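Local atomic coordinates of anthranilate-CoA ligase (Stigmatella aurantiaca, PDB entry 4WV3), a protein that belongs to the ANL superfamily of enzymes, pairing a large AMP-binding domain with a smaller C-terminal domain. Residues A[43-53]-A[148-159]. Sequence-based numbering, arbitrary orientation.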
loop_
_atom_site.group_PDB
_atom_site.type_symbol
_atom_site.label_atom_id
_atom_site.label_comp_id
_atom_site.label_asym_id
_atom_site.label_seq_id
_atom_site.Cartn_x
_atom_site.Cartn_y
_atom_site.Cartn_z
ATOM N N ASN A 43 27.233 -1.208 -0.159
ATOM C CA ASN A 43 28.232 -1.828 0.704
ATOM C C ASN A 43 27.602 -2.564 1.879
ATOM O O ASN A 43 27.967 -3.699 2.181
ATOM C CB ASN A 43 29.225 -0.785 1.219
ATOM C CG ASN A 43 30.119 -0.238 0.126
ATOM O OD1 ASN A 43 30.349 -0.894 -0.891
ATOM N ND2 ASN A 43 30.633 0.968 0.331
ATOM N N GLU A 44 26.651 -1.909 2.537
ATOM C CA GLU A 44 25.991 -2.489 3.698
ATOM C C GLU A 44 25.128 -3.680 3.296
ATOM O O GLU A 44 25.033 -4.666 4.027
ATOM C CB GLU A 44 25.157 -1.433 4.426
ATOM C CG GLU A 44 24.537 -1.918 5.726
ATOM C CD GLU A 44 24.127 -0.777 6.637
ATOM O OE1 GLU A 44 24.962 0.119 6.877
ATOM O OE2 GLU A 44 22.971 -0.775 7.111
ATOM N N ALA A 45 24.507 -3.587 2.123
ATOM C CA ALA A 45 23.684 -4.674 1.604
ATOM C C ALA A 45 24.540 -5.898 1.298
ATOM O O ALA A 45 24.126 -7.033 1.543
ATOM C CB ALA A 45 22.930 -4.226 0.363
ATOM N N ASN A 46 25.732 -5.663 0.761
ATOM C CA ASN A 46 26.664 -6.747 0.474
ATOM C C ASN A 46 27.169 -7.404 1.753
ATOM O O ASN A 46 27.461 -8.600 1.776
ATOM C CB ASN A 46 27.838 -6.246 -0.368
ATOM C CG ASN A 46 27.420 -5.845 -1.767
ATOM O OD1 ASN A 46 26.390 -6.294 -2.270
ATOM N ND2 ASN A 46 28.219 -5.000 -2.407
ATOM N N GLN A 47 27.264 -6.613 2.817
ATOM C CA GLN A 47 27.633 -7.136 4.125
ATOM C C GLN A 47 26.504 -7.990 4.687
ATOM O O GLN A 47 26.746 -9.036 5.288
ATOM C CB GLN A 47 27.966 -5.997 5.088
ATOM C CG GLN A 47 29.273 -5.288 4.777
ATOM C CD GLN A 47 29.601 -4.205 5.783
ATOM O OE1 GLN A 47 28.742 -3.405 6.155
ATOM N NE2 GLN A 47 30.849 -4.178 6.236
ATOM N N VAL A 48 25.271 -7.533 4.484
ATOM C CA VAL A 48 24.093 -8.279 4.909
ATOM C C VAL A 48 24.011 -9.610 4.171
ATOM O O VAL A 48 23.790 -10.656 4.783
ATOM C CB VAL A 48 22.798 -7.474 4.673
ATOM C CG1 VAL A 48 21.572 -8.361 4.838
ATOM C CG2 VAL A 48 22.734 -6.286 5.620
ATOM N N GLY A 49 24.202 -9.564 2.855
ATOM C CA GLY A 49 24.194 -10.761 2.035
ATOM C C GLY A 49 25.247 -11.765 2.467
ATOM O O GLY A 49 24.972 -12.960 2.567
ATOM N N ASN A 50 26.456 -11.275 2.728
ATOM C CA ASN A 50 27.536 -12.121 3.222
ATOM C C ASN A 50 27.253 -12.664 4.620
ATOM O O ASN A 50 27.553 -13.820 4.919
ATOM C CB ASN A 50 28.864 -11.360 3.217
ATOM C CG ASN A 50 29.465 -11.244 1.833
ATOM O OD1 ASN A 50 29.412 -12.184 1.040
ATOM N ND2 ASN A 50 30.044 -10.086 1.532
ATOM N N ALA A 51 26.672 -11.825 5.471
ATOM C CA ALA A 51 26.362 -12.216 6.841
ATOM C C ALA A 51 25.276 -13.286 6.882
ATOM O O ALA A 51 25.279 -14.155 7.754
ATOM C CB ALA A 51 25.952 -11.004 7.662
ATOM N N LEU A 52 24.347 -13.216 5.933
ATOM C CA LEU A 52 23.282 -14.208 5.831
ATOM C C LEU A 52 23.833 -15.565 5.401
ATOM O O LEU A 52 23.315 -16.608 5.802
ATOM C CB LEU A 52 22.197 -13.734 4.860
ATOM C CG LEU A 52 21.304 -12.596 5.362
ATOM C CD1 LEU A 52 20.501 -11.995 4.219
ATOM C CD2 LEU A 52 20.381 -13.089 6.465
ATOM N N LYS A 53 24.885 -15.547 4.587
ATOM C CA LYS A 53 25.551 -16.778 4.175
ATOM C C LYS A 53 26.169 -17.471 5.382
ATOM O O LYS A 53 26.194 -18.699 5.461
ATOM C CB LYS A 53 26.633 -16.491 3.131
ATOM C CG LYS A 53 26.116 -15.850 1.858
ATOM C CD LYS A 53 27.242 -15.596 0.868
ATOM C CE LYS A 53 27.661 -16.872 0.160
ATOM N NZ LYS A 53 26.592 -17.374 -0.747
ATOM N N PHE A 148 22.585 -5.989 14.869
ATOM C CA PHE A 148 22.749 -5.716 13.441
ATOM C C PHE A 148 24.147 -5.228 13.057
ATOM O O PHE A 148 24.783 -5.798 12.169
ATOM C CB PHE A 148 21.691 -4.717 12.964
ATOM C CG PHE A 148 21.682 -4.509 11.476
ATOM C CD1 PHE A 148 21.014 -5.394 10.645
ATOM C CD2 PHE A 148 22.334 -3.426 10.909
ATOM C CE1 PHE A 148 21.002 -5.206 9.275
ATOM C CE2 PHE A 148 22.325 -3.233 9.541
ATOM C CZ PHE A 148 21.658 -4.124 8.723
ATOM N N ASN A 149 24.619 -4.179 13.723
ATOM C CA ASN A 149 25.927 -3.601 13.418
ATOM C C ASN A 149 27.092 -4.565 13.637
ATOM O O ASN A 149 28.011 -4.632 12.820
ATOM C CB ASN A 149 26.152 -2.311 14.209
ATOM C CG ASN A 149 25.361 -1.142 13.654
ATOM O OD1 ASN A 149 24.998 -1.127 12.478
ATOM N ND2 ASN A 149 25.097 -0.152 14.498
ATOM N N ASP A 150 27.049 -5.307 14.739
ATOM C CA ASP A 150 28.092 -6.279 15.050
ATOM C C ASP A 150 28.034 -7.457 14.085
ATOM O O ASP A 150 29.032 -8.141 13.853
ATOM C CB ASP A 150 27.947 -6.779 16.488
ATOM C CG ASP A 150 28.005 -5.655 17.506
ATOM O OD1 ASP A 150 28.711 -4.656 17.251
ATOM O OD2 ASP A 150 27.344 -5.771 18.559
ATOM N N TRP A 151 26.852 -7.679 13.523
ATOM C CA TRP A 151 26.601 -8.808 12.637
ATOM C C TRP A 151 27.169 -8.576 11.238
ATOM O O TRP A 151 27.628 -9.512 10.584
ATOM C CB TRP A 151 25.094 -9.072 12.574
ATOM C CG TRP A 151 24.673 -10.182 11.671
ATOM C CD1 TRP A 151 25.118 -11.471 11.687
ATOM C CD2 TRP A 151 23.686 -10.110 10.638
ATOM N NE1 TRP A 151 24.482 -12.202 10.713
ATOM C CE2 TRP A 151 23.594 -11.389 10.057
ATOM C CE3 TRP A 151 22.875 -9.084 10.141
ATOM C CZ2 TRP A 151 22.728 -11.670 9.003
ATOM C CZ3 TRP A 151 22.013 -9.366 9.098
ATOM C CH2 TRP A 151 21.947 -10.647 8.540
ATOM N N ILE A 152 27.144 -7.325 10.789
ATOM C CA ILE A 152 27.605 -6.986 9.445
ATOM C C ILE A 152 29.029 -6.437 9.438
ATOM O O ILE A 152 29.630 -6.267 8.377
ATOM C CB ILE A 152 26.684 -5.946 8.778
ATOM C CG1 ILE A 152 26.767 -4.609 9.519
ATOM C CG2 ILE A 152 25.250 -6.453 8.729
ATOM C CD1 ILE A 152 25.982 -3.495 8.862
ATOM N N ARG A 153 29.563 -6.162 10.624
ATOM C CA ARG A 153 30.885 -5.547 10.750
ATOM C C ARG A 153 32.049 -6.337 10.129
ATOM O O ARG A 153 32.810 -5.780 9.336
ATOM C CB ARG A 153 31.186 -5.177 12.210
ATOM C CG ARG A 153 32.579 -4.614 12.425
ATOM C CD ARG A 153 32.733 -4.008 13.810
ATOM N NE ARG A 153 31.849 -2.863 14.008
ATOM C CZ ARG A 153 30.785 -2.867 14.804
ATOM N NH1 ARG A 153 30.473 -3.957 15.490
ATOM N NH2 ARG A 153 30.037 -1.778 14.920
ATOM N N PRO A 154 32.200 -7.630 10.475
ATOM C CA PRO A 154 33.359 -8.328 9.908
ATOM C C PRO A 154 33.172 -8.710 8.441
ATOM O O PRO A 154 34.142 -9.073 7.777
ATOM C CB PRO A 154 33.454 -9.588 10.770
ATOM C CG PRO A 154 32.054 -9.852 11.181
ATOM C CD PRO A 154 31.427 -8.502 11.381
ATOM N N GLN A 155 31.943 -8.625 7.943
ATOM C CA GLN A 155 31.648 -9.018 6.569
ATOM C C GLN A 155 32.190 -8.019 5.549
ATOM O O GLN A 155 32.087 -6.808 5.744
ATOM C CB GLN A 155 30.140 -9.202 6.374
ATOM C CG GLN A 155 29.521 -10.264 7.268
ATOM C CD GLN A 155 30.023 -11.662 6.960
ATOM O OE1 GLN A 155 30.603 -11.911 5.902
ATOM N NE2 GLN A 155 29.798 -12.585 7.887
ATOM N N PRO A 156 32.770 -8.531 4.452
ATOM C CA PRO A 156 33.302 -7.690 3.375
ATOM C C PRO A 156 32.193 -6.945 2.640
ATOM O O PRO A 156 31.034 -7.356 2.693
ATOM C CB PRO A 156 33.973 -8.703 2.441
ATOM C CG PRO A 156 33.284 -9.990 2.719
ATOM C CD PRO A 156 32.965 -9.964 4.181
ATOM N N THR A 157 32.551 -5.860 1.960
ATOM C CA THR A 157 31.570 -5.025 1.274
ATOM C C THR A 157 31.361 -5.455 -0.175
ATOM O O THR A 157 30.656 -4.788 -0.932
ATOM C CB THR A 157 31.977 -3.543 1.307
ATOM O OG1 THR A 157 33.238 -3.377 0.647
ATOM C CG2 THR A 157 32.095 -3.058 2.743
ATOM N N THR A 158 31.979 -6.567 -0.556
ATOM C CA THR A 158 31.818 -7.102 -1.903
ATOM C C THR A 158 30.996 -8.387 -1.891
ATOM O O THR A 158 31.098 -9.195 -0.966
ATOM C CB THR A 158 33.177 -7.365 -2.580
ATOM O OG1 THR A 158 33.960 -8.245 -1.762
ATOM C CG2 THR A 158 33.933 -6.062 -2.780
ATOM N N LEU A 159 30.178 -8.565 -2.923
ATOM C CA LEU A 159 29.314 -9.732 -3.030
ATOM C C LEU A 159 28.885 -9.946 -4.477
ATOM O O LEU A 159 28.614 -8.986 -5.198
ATOM C CB LEU A 159 28.080 -9.562 -2.140
ATOM C CG LEU A 159 27.031 -10.676 -2.177
ATOM C CD1 LEU A 159 27.619 -11.985 -1.679
ATOM C CD2 LEU A 159 25.805 -10.291 -1.364
HETATM O O HOH W 1 33.244 -2.240 -1.932
HETATM O O HOH W 2 24.678 0.177 10.174
HETATM O O HOH W 3 31.502 -12.626 -0.900
HETATM O O HOH W 4 26.729 -14.350 10.173
#
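Three amides on one side of helix 43-53, those of Asn-46, Gln-47 and Asn-50, turn their NH2 groups to successive carbonyls of the loop that follows helix 148-152. Asn-50 ND2 donates two hydrogen bonds, to Pro-156 O at 3.1 Å and to Thr-158 O at 2.9 Å. Both oxygens lie in its amide plane, so that the two bonds together should hold the rotation of the group, although the approach to Pro-156 O is from well above the carbonyl plane. Asn-46 ND2 donates a hydrogen bond to Thr-157 O at 2.9 Å, also from above that carbonyl, while its OD1 accepts one from Lys-82. With its chain extended beyond CG, Gln-47 passes between Ile-152 and Thr-157, and its NE2 donates a hydrogen bond to Gln-155 O, nearly in line with the C=O bond (C=O...N 160°). Leu-159 closes this side: CD2 rests on Gly-49 CA at 3.8 Å, and its side chain and that of Asn-50 run past each other in opposite directions.

Helix 148-152 follows the edge strand 146-147 of the five-stranded parallel sheet in the large AMP-binding domain; its axis makes an angle of 79° with that of helix 43-53, and apolar groups fill the join. Trp-151, its CG trans to the backbone N (chi1 178°), lays one indole face over Ala-51, whose CB forms a CH-pi contact 3.7 Å from the centroid of the five-membered ring. Leu-52 CD2 meets the same indole at its edge, 3.6 Å from Trp-151 CH2. Val-48 CG2 packs against both Phe-148 CZ and Ile-152 CG2. One turn before Val-48, Glu-44 brings OE2 to the edge of the Phe-148 ring, its carboxylate steeply inclined to the ring plane; this carboxylate is held by a salt bridge to Arg-34 and a hydrogen bond with Thr-75 on helix 71-83.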